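Local atomic coordinates of putative uncharacterized protein (PDB entry 4XRI), a protein that probably carries protein cargo into the nucleus as a flexible importin-beta transport receptor built of HEAT repeats, and probably binds a small GTPase of the Ran type. Residues G683-S686 with Q687-D691; L715-F718 with G719-S723. The protein carries 2 engineered substitutions. All blocks are in the same frame, centred on the assembly; numbering follows the deposited sequence.

Interaction 1 of 2, residues G683-S686 with Q687-D691; sequences GERS and QPYCD
Ser686 and Tyr689 meet at the centre of this turn, which joins helix 665-682 to helix 690-701. The backbone N of Tyr689 donates to Ser686 O at 3.0 Å, from above the carbonyl plane. Two residues earlier, Gln687 N donates to Glu684 O at 3.2 Å. That donor stands well above the carbonyl plane, with a C=O...N angle of 107°, as expected of a tight i to i+3 turn. Gly683 has positive phi and leaves the preceding helix. Its carbonyl O takes two donors, the backbone N of Ser686 and, at 2.6 Å, Ser686 OG. A chi1 of 69° sets this hydroxyl between the backbone N and carbonyl carbon of Ser686 and points it back at Gly683.

The tight side is the buried one. Cys690 SG lies 3.5 Å from Ser686 O, and both side chains pack on Thr679 of helix 665-682. Ser686 also touches Ala724, and Cys690 touches Ile725, both of helix 711-725. The Tyr689 ring sets its edge against the Ser686 carbonyl, with Tyr689 CD2 3.4 Å from Ser686 O.

The solvent side is looser. The Arg685 chain bends at chi2 and also touches Ala645. Its guanidinium lies almost parallel to the Tyr689 ring, 8° apart. The groups meet near their edges and do not stack; Arg685 NH2 is 3.7 Å from Tyr689 OH. Beyond the turn the ring reaches Met648 and Tyr656 of helix 648-660. Replacing Tyr689 by an alanine would probably open a gap between the Ser686 carbonyl and helix 648-660 and take away a neighbour of the Arg685 guanidinium.

Backbone bonds and the Ser686 hydroxyl therefore hold the turn, while Arg685 adds a looser contact on the solvent side.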
ATOM      1  N   GLY A 683     -26.999  18.193  14.798  1.00 50.21           N
ATOM      2  CA  GLY A 683     -27.365  19.477  14.229  1.00 48.71           C
ATOM      3  C   GLY A 683     -27.162  20.613  15.211  1.00 48.53           C
ATOM      4  O   GLY A 683     -26.142  20.680  15.897  1.00 43.00           O
ATOM      5  N   GLU A 684     -28.153  21.496  15.291  1.00 48.56           N
ATOM      6  CA  GLU A 684     -28.092  22.669  16.158  1.00 49.71           C
ATOM      7  C   GLU A 684     -27.995  22.294  17.635  1.00 45.03           C
ATOM      8  O   GLU A 684     -27.619  23.114  18.471  1.00 41.78           O
ATOM      9  CB  GLU A 684     -29.316  23.551  15.921  1.00 56.84           C
ATOM     10  CG  GLU A 684     -29.534  23.902  14.458  1.00 65.77           C
ATOM     11  CD  GLU A 684     -30.774  24.741  14.236  1.00 75.69           C
ATOM     12  OE1 GLU A 684     -31.547  24.927  15.199  1.00 73.72           O
ATOM     13  OE2 GLU A 684     -30.975  25.216  13.098  1.00 78.06           O
ATOM     14  N   ARG A 685     -28.326  21.046  17.948  1.00 43.16           N
ATOM     15  CA  ARG A 685     -28.225  20.534  19.309  1.00 46.00           C
ATOM     16  C   ARG A 685     -26.762  20.404  19.746  1.00 45.25           C
ATOM     17  O   ARG A 685     -26.461  20.315  20.938  1.00 41.75           O
ATOM     18  CB  ARG A 685     -28.939  19.183  19.414  1.00 52.47           C
ATOM     19  CG  ARG A 685     -28.991  18.587  20.809  1.00 56.31           C
ATOM     20  CD  ARG A 685     -29.577  19.566  21.808  1.00 56.82           C
ATOM     21  NE  ARG A 685     -29.611  19.022  23.163  1.00 57.27           N
ATOM     22  CZ  ARG A 685     -28.593  19.073  24.016  1.00 59.92           C
ATOM     23  NH1 ARG A 685     -28.718  18.553  25.230  1.00 62.96           N
ATOM     24  NH2 ARG A 685     -27.452  19.640  23.654  1.00 51.58           N
ATOM     25  N   SER A 686     -25.856  20.410  18.774  1.00 42.11           N
ATOM     26  CA  SER A 686     -24.430  20.267  19.047  1.00 42.96           C
ATOM     27  C   SER A 686     -23.737  21.619  19.215  1.00 37.67           C
ATOM     28  O   SER A 686     -22.582  21.686  19.634  1.00 41.22           O
ATOM     29  CB  SER A 686     -23.753  19.478  17.926  1.00 46.23           C
ATOM     30  OG  SER A 686     -23.721  20.230  16.725  1.00 44.91           O
ATOM     31  N   GLN A 687     -24.456  22.690  18.886  1.00 41.23           N
ATOM     32  CA  GLN A 687     -23.926  24.057  18.949  1.00 39.32           C
ATOM     33  C   GLN A 687     -23.231  24.434  20.267  1.00 39.44           C
ATOM     34  O   GLN A 687     -22.200  25.103  20.240  1.00 39.77           O
ATOM     35  CB  GLN A 687     -25.051  25.062  18.669  1.00 41.29           C
ATOM     36  CG  GLN A 687     -24.619  26.530  18.624  1.00 38.13           C
ATOM     37  CD  GLN A 687     -24.635  27.202  19.988  1.00 43.54           C
ATOM     38  OE1 GLN A 687     -25.506  26.935  20.817  1.00 51.64           O
ATOM     39  NE2 GLN A 687     -23.658  28.066  20.231  1.00 33.61           N
ATOM     40  N   PRO A 688     -23.789  24.025  21.426  1.00 40.94           N
ATOM     41  CA  PRO A 688     -23.099  24.406  22.666  1.00 41.99           C
ATOM     42  C   PRO A 688     -21.694  23.818  22.849  1.00 45.41           C
ATOM     43  O   PRO A 688     -20.968  24.271  23.735  1.00 45.33           O
ATOM     44  CB  PRO A 688     -24.041  23.875  23.755  1.00 50.07           C
ATOM     45  CG  PRO A 688     -25.374  23.893  23.127  1.00 52.77           C
ATOM     46  CD  PRO A 688     -25.135  23.492  21.708  1.00 47.72           C
ATOM     47  N   TYR A 689     -21.316  22.834  22.040  1.00 41.70           N
ATOM     48  CA  TYR A 689     -20.010  22.195  22.188  1.00 39.60           C
ATOM     49  C   TYR A 689     -19.026  22.645  21.117  1.00 38.03           C
ATOM     50  O   TYR A 689     -17.857  22.258  21.134  1.00 39.81           O
ATOM     51  CB  TYR A 689     -20.150  20.673  22.135  1.00 39.39           C
ATOM     52  CG  TYR A 689     -21.265  20.126  22.991  1.00 40.07           C
ATOM     53  CD1 TYR A 689     -21.068  19.862  24.340  1.00 45.02           C
ATOM     54  CD2 TYR A 689     -22.517  19.867  22.447  1.00 44.46           C
ATOM     55  CE1 TYR A 689     -22.089  19.360  25.125  1.00 45.99           C
ATOM     56  CE2 TYR A 689     -23.543  19.365  23.223  1.00 46.19           C
ATOM     57  CZ  TYR A 689     -23.324  19.114  24.560  1.00 51.97           C
ATOM     58  OH  TYR A 689     -24.342  18.613  25.335  1.00 67.87           O
ATOM     59  N   CYS A 690     -19.503  23.465  20.188  1.00 42.01           N
ATOM     60  CA  CYS A 690     -18.723  23.795  19.003  1.00 34.40           C
ATOM     61  C   CYS A 690     -17.609  24.806  19.250  1.00 36.94           C
ATOM     62  O   CYS A 690     -16.646  24.858  18.487  1.00 43.39           O
ATOM     63  CB  CYS A 690     -19.646  24.303  17.900  1.00 28.88           C
ATOM     64  SG  CYS A 690     -20.587  22.980  17.112  1.00 37.56           S
ATOM     65  N   ASP A 691     -17.724  25.605  20.307  1.00 30.10           N
ATOM     66  CA  ASP A 691     -16.654  26.541  20.637  1.00 38.09           C
ATOM     67  C   ASP A 691     -15.434  25.777  21.133  1.00 37.77           C
ATOM     68  O   ASP A 691     -14.295  26.126  20.816  1.00 40.88           O
ATOM     69  CB  ASP A 691     -17.100  27.560  21.686  1.00 43.28           C
ATOM     70  CG  ASP A 691     -16.091  28.684  21.867  1.00 49.03           C
ATOM     71  OD1 ASP A 691     -15.916  29.485  20.923  1.00 49.21           O
ATOM     72  OD2 ASP A 691     -15.473  28.769  22.949  1.00 57.29           O
TER

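Interaction 2 of 2, residues L715-F718 with G719-S723; sequences LQCF and GDIAS
Cys717 and Ile721 meet one turn apart on helix 711-725. Ile721 N donates to Cys717 O at 2.9 Å in a nearly straight bond. Ile721 CG1 is anti to its own carbonyl carbon, chi1 -71°, and this lays it alongside the same oxygen, 3.4 Å from Cys717 O. The contact between the side-chain ends is looser: Cys717 SG is 4.4 Å from Ile721 CD1. Both side chains also pack on helices 665-682 and 690-701.

On another face, Gln716 and Asp720 cross at an angle and do not bond to each other. The Gln716 chain runs extended beyond CG, and its amide plane stands 82° from the Asp720 carboxylate. Gln716 CG comes 4.1 Å from Asp720 OD2. The carboxylate instead turns to helix 665-682, with a salt bridge from OD1 to Arg680 and a hydrogen bond from OD2 to Ser676.

The Phe718 ring packs on Met694 and Leu698 of helix 690-701 and Val736 of helix 730-743. Phe718 O accepts from Ala722 N, and Ala722 CB sits 3.4 Å from that oxygen.

Four i to i+4 bonds thus tie this part of the helix together, and the buried Asp720 charge is probably balanced by Arg680 on the neighbouring helix.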
ATOM      1  N   LEU A 715     -10.768  21.185   7.973  1.00 29.44           N
ATOM      2  CA  LEU A 715     -11.496  22.157   7.164  1.00 36.02           C
ATOM      3  C   LEU A 715     -12.892  21.648   6.834  1.00 38.37           C
ATOM      4  O   LEU A 715     -13.864  22.398   6.897  1.00 35.06           O
ATOM      5  CB  LEU A 715     -10.732  22.472   5.879  1.00 36.20           C
ATOM      6  CG  LEU A 715      -9.316  23.012   6.086  1.00 39.61           C
ATOM      7  CD1 LEU A 715      -8.712  23.434   4.763  1.00 38.31           C
ATOM      8  CD2 LEU A 715      -9.308  24.164   7.087  1.00 36.00           C
ATOM      9  N   GLN A 716     -12.980  20.367   6.484  1.00 33.46           N
ATOM     10  CA  GLN A 716     -14.269  19.717   6.267  1.00 33.33           C
ATOM     11  C   GLN A 716     -15.115  19.849   7.525  1.00 30.85           C
ATOM     12  O   GLN A 716     -16.322  20.085   7.464  1.00 36.14           O
ATOM     13  CB  GLN A 716     -14.090  18.239   5.899  1.00 38.45           C
ATOM     14  CG  GLN A 716     -15.392  17.465   5.824  1.00 43.02           C
ATOM     15  CD  GLN A 716     -15.179  15.964   5.677  1.00 54.99           C
ATOM     16  OE1 GLN A 716     -14.207  15.510   5.069  1.00 53.76           O
ATOM     17  NE2 GLN A 716     -16.095  15.187   6.241  1.00 58.29           N
ATOM     18  N   CYS A 717     -14.454  19.709   8.668  1.00 33.56           N
ATOM     19  CA  CYS A 717     -15.101  19.832   9.962  1.00 35.59           C
ATOM     20  C   CYS A 717     -15.657  21.239  10.188  1.00 33.85           C
ATOM     21  O   CYS A 717     -16.759  21.400  10.722  1.00 34.96           O
ATOM     22  CB  CYS A 717     -14.112  19.468  11.065  1.00 41.08           C
ATOM     23  SG  CYS A 717     -14.866  19.042  12.619  1.00 48.00           S
ATOM     24  N   PHE A 718     -14.890  22.248   9.778  1.00 33.03           N
ATOM     25  CA  PHE A 718     -15.341  23.640   9.832  1.00 32.40           C
ATOM     26  C   PHE A 718     -16.675  23.801   9.115  1.00 39.38           C
ATOM     27  O   PHE A 718     -17.560  24.513   9.578  1.00 33.61           O
ATOM     28  CB  PHE A 718     -14.305  24.585   9.209  1.00 31.86           C
ATOM     29  CG  PHE A 718     -13.096  24.821  10.070  1.00 30.79           C
ATOM     30  CD1 PHE A 718     -13.130  24.574  11.433  1.00 32.19           C
ATOM     31  CD2 PHE A 718     -11.924  25.304   9.512  1.00 34.50           C
ATOM     32  CE1 PHE A 718     -12.014  24.799  12.218  1.00 29.03           C
ATOM     33  CE2 PHE A 718     -10.807  25.531  10.291  1.00 36.68           C
ATOM     34  CZ  PHE A 718     -10.851  25.276  11.646  1.00 37.38           C
ATOM     35  N   GLY A 719     -16.804  23.126   7.980  1.00 31.77           N
ATOM     36  CA  GLY A 719     -18.017  23.172   7.189  1.00 31.06           C
ATOM     37  C   GLY A 719     -19.205  22.596   7.929  1.00 35.05           C
ATOM     38  O   GLY A 719     -20.291  23.167   7.910  1.00 37.23           O
ATOM     39  N   ASP A 720     -18.992  21.462   8.590  1.00 38.15           N
ATOM     40  CA  ASP A 720     -20.047  20.812   9.364  1.00 38.15           C
ATOM     41  C   ASP A 720     -20.480  21.646  10.566  1.00 36.13           C
ATOM     42  O   ASP A 720     -21.671  21.725  10.880  1.00 39.29           O
ATOM     43  CB  ASP A 720     -19.587  19.431   9.832  1.00 38.39           C
ATOM     44  CG  ASP A 720     -19.360  18.472   8.681  1.00 38.17           C
ATOM     45  OD1 ASP A 720     -20.186  18.460   7.746  1.00 41.57           O
ATOM     46  OD2 ASP A 720     -18.357  17.732   8.707  1.00 40.80           O
ATOM     47  N   ILE A 721     -19.512  22.268  11.233  1.00 32.30           N
ATOM     48  CA  ILE A 721     -19.798  23.114  12.385  1.00 31.90           C
ATOM     49  C   ILE A 721     -20.609  24.338  11.963  1.00 31.95           C
ATOM     50  O   ILE A 721     -21.568  24.726  12.635  1.00 39.48           O
ATOM     51  CB  ILE A 721     -18.504  23.562  13.086  1.00 34.87           C
ATOM     52  CG1 ILE A 721     -17.866  22.377  13.813  1.00 35.49           C
ATOM     53  CG2 ILE A 721     -18.782  24.691  14.070  1.00 25.52           C
ATOM     54  CD1 ILE A 721     -16.511  22.685  14.405  1.00 36.30           C
ATOM     55  N   ALA A 722     -20.220  24.932  10.837  1.00 35.54           N
ATOM     56  CA  ALA A 722     -20.920  26.090  10.287  1.00 34.53           C
ATOM     57  C   ALA A 722     -22.388  25.768  10.026  1.00 39.24           C
ATOM     58  O   ALA A 722     -23.276  26.563  10.333  1.00 35.75           O
ATOM     59  CB  ALA A 722     -20.245  26.562   9.004  1.00 28.76           C
ATOM     60  N   SER A 723     -22.633  24.595   9.449  1.00 38.58           N
ATOM     61  CA  SER A 723     -23.992  24.136   9.180  1.00 41.33           C
ATOM     62  C   SER A 723     -24.784  23.955  10.468  1.00 37.57           C
ATOM     63  O   SER A 723     -25.977  24.256  10.525  1.00 40.35           O
ATOM     64  CB  SER A 723     -23.974  22.818   8.399  1.00 45.18           C
ATOM     65  OG  SER A 723     -23.633  23.029   7.043  1.00 51.61           O
TER

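Overall arrangement
Interaction 1 precedes interaction 2 along the chain, and their centres lie about 12 Å apart on the same side of the molecule's centre. Residues 683-691 form the turn from helix 665-682 into helix 690-701. Residues 715-723 lie within the next helix, 711-725. The two sites touch where Cys690 SG packs 3.9 Å from Ile721 CG2. Helix 665-682 is a common neighbour, and its Thr679 meets side chains from both. The turn links helices 665-682 and 690-701, and helix 711-725 packs against both. Three successive helices of the all-helical importin-beta solenoid are thus closely packed here, within a receptor known for its flexibility.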